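PppA (Pseudomonas aeruginosa, PDB 6JKV) probably dephosphorylates serine and threonine residues as a manganese-binding PP2C-family phosphatase that regulates the type VI secretion system. Local coordinates at residues A[90-95]-A[125-130]. Sequence-based numbering, arbitrary orientation.
Sequences PAYVGA and LLAARG
Tyr92 of helix 89-114 meets Arg129 and Ala127 of strand 120-129, in an off-centre cation-pi contact with a small apolar contact beside it. This is helix-on-sheet packing in the PP2C fold, a beta-sandwich flanked by helices. Here the first turns of the helix pack against the last residues of the strand, away from the manganese ions.

The Tyr92 side chain leaves the helix toward the strand. Tyr92 CB lies 4.1 Å from Arg129 NH2, and CG is nearer to the same nitrogen. Tyr92 CD2 makes the closest approach, 3.2 Å from Arg129 NH2. Tyr92 CE2 follows at 3.4 Å from Arg129 NH2, and it also lies 4.0 Å from the methyl CB of Ala127. Tyr92 CZ, near the tip, is 3.9 Å from Arg129 NH2. NH2 sits over one face of the ring, displaced toward the CD2-CE2 rim. Arg129 CZ is 4.3 Å from the Tyr92 ring centroid, and the guanidinium plane is tilted 35° from the ring. The Tyr92 side chain also touches Leu56 and Ile83.

Arg129 reaches the ring because its chain bends at chi2 (-69°), which folds it back along its own strand. Outside bonds fix the guanidinium: NH2 donates to Ala86 O and NH1 to Ala54 O. Arg129 NH1 also donates to Ala128 O at 2.9 Å, approaching from above that carbonyl's plane while the oxygen lies close to the guanidinium plane.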
loop_
_atom_site.group_PDB
_atom_site.type_symbol
_atom_site.label_atom_id
_atom_site.label_comp_id
_atom_site.label_asym_id
_atom_site.label_seq_id
_atom_site.Cartn_x
_atom_site.Cartn_y
_atom_site.Cartn_z
ATOM N N PRO A 90 17.408 -8.582 -0.666
ATOM C CA PRO A 90 17.105 -8.987 -2.043
ATOM C C PRO A 90 16.439 -10.365 -2.152
ATOM O O PRO A 90 15.565 -10.521 -2.979
ATOM C CB PRO A 90 18.466 -8.986 -2.751
ATOM C CG PRO A 90 19.306 -8.039 -1.921
ATOM C CD PRO A 90 18.828 -8.235 -0.494
ATOM N N ALA A 91 16.859 -11.330 -1.335
ATOM C CA ALA A 91 16.251 -12.680 -1.323
ATOM C C ALA A 91 14.815 -12.577 -0.813
ATOM O O ALA A 91 13.932 -13.218 -1.403
ATOM C CB ALA A 91 17.063 -13.644 -0.492
ATOM N N TYR A 92 14.603 -11.794 0.247
ATOM C CA TYR A 92 13.262 -11.540 0.822
ATOM C C TYR A 92 12.358 -10.960 -0.269
ATOM O O TYR A 92 11.250 -11.470 -0.463
ATOM C CB TYR A 92 13.357 -10.634 2.051
ATOM C CG TYR A 92 12.083 -10.538 2.851
ATOM C CD1 TYR A 92 11.314 -11.662 3.129
ATOM C CD2 TYR A 92 11.663 -9.328 3.371
ATOM C CE1 TYR A 92 10.153 -11.578 3.879
ATOM C CE2 TYR A 92 10.500 -9.227 4.116
ATOM C CZ TYR A 92 9.748 -10.355 4.379
ATOM O OH TYR A 92 8.617 -10.253 5.126
ATOM N N VAL A 93 12.859 -9.964 -1.001
ATOM C CA VAL A 93 12.088 -9.269 -2.072
ATOM C C VAL A 93 11.734 -10.273 -3.171
ATOM O O VAL A 93 10.577 -10.233 -3.635
ATOM C CB VAL A 93 12.854 -8.053 -2.622
ATOM C CG1 VAL A 93 12.274 -7.564 -3.937
ATOM C CG2 VAL A 93 12.894 -6.935 -1.593
ATOM N N GLY A 94 12.678 -11.139 -3.562
ATOM C CA GLY A 94 12.407 -12.241 -4.503
ATOM C C GLY A 94 11.263 -13.122 -4.024
ATOM O O GLY A 94 10.379 -13.455 -4.844
ATOM N N ALA A 95 11.258 -13.471 -2.735
ATOM C CA ALA A 95 10.221 -14.335 -2.124
ATOM C C ALA A 95 8.876 -13.604 -2.127
ATOM O O ALA A 95 7.856 -14.267 -2.388
ATOM C CB ALA A 95 10.619 -14.751 -0.726
ATOM N N LEU A 125 3.858 -2.402 -0.860
ATOM C CA LEU A 125 4.585 -2.935 0.310
ATOM C C LEU A 125 5.915 -2.199 0.423
ATOM O O LEU A 125 6.398 -1.648 -0.581
ATOM C CB LEU A 125 4.734 -4.461 0.225
ATOM C CG LEU A 125 5.748 -5.040 -0.758
ATOM C CD1 LEU A 125 7.130 -5.169 -0.132
ATOM C CD2 LEU A 125 5.280 -6.404 -1.252
ATOM N N LEU A 126 6.420 -2.139 1.650
ATOM C CA LEU A 126 7.804 -1.730 1.962
ATOM C C LEU A 126 8.424 -2.838 2.811
ATOM O O LEU A 126 7.795 -3.261 3.788
ATOM C CB LEU A 126 7.787 -0.384 2.688
ATOM C CG LEU A 126 9.118 0.067 3.282
ATOM C CD1 LEU A 126 10.018 0.625 2.193
ATOM C CD2 LEU A 126 8.903 1.087 4.391
ATOM N N ALA A 127 9.599 -3.313 2.417
ATOM C CA ALA A 127 10.395 -4.286 3.187
ATOM C C ALA A 127 11.736 -3.638 3.511
ATOM O O ALA A 127 12.334 -3.037 2.598
ATOM C CB ALA A 127 10.568 -5.557 2.405
ATOM N N ALA A 128 12.166 -3.727 4.765
ATOM C CA ALA A 128 13.374 -3.043 5.258
ATOM C C ALA A 128 14.282 -4.053 5.950
ATOM O O ALA A 128 13.773 -4.951 6.645
ATOM C CB ALA A 128 13.006 -1.905 6.181
ATOM N N ARG A 129 15.585 -3.900 5.724
ATOM C CA ARG A 129 16.667 -4.603 6.453
ATOM C C ARG A 129 17.787 -3.593 6.721
ATOM O O ARG A 129 18.459 -3.181 5.767
ATOM C CB ARG A 129 17.198 -5.788 5.644
ATOM C CG ARG A 129 16.185 -6.903 5.426
ATOM C CD ARG A 129 15.876 -7.632 6.714
ATOM N NE ARG A 129 15.095 -8.836 6.460
ATOM C CZ ARG A 129 13.768 -8.890 6.373
ATOM N NH1 ARG A 129 13.044 -7.791 6.530
ATOM N NH2 ARG A 129 13.172 -10.054 6.126
ATOM N N GLY A 130 17.953 -3.192 7.978
ATOM C CA GLY A 130 18.946 -2.177 8.369
ATOM C C GLY A 130 18.766 -0.887 7.582
ATOM O O GLY A 130 17.664 -0.283 7.643
#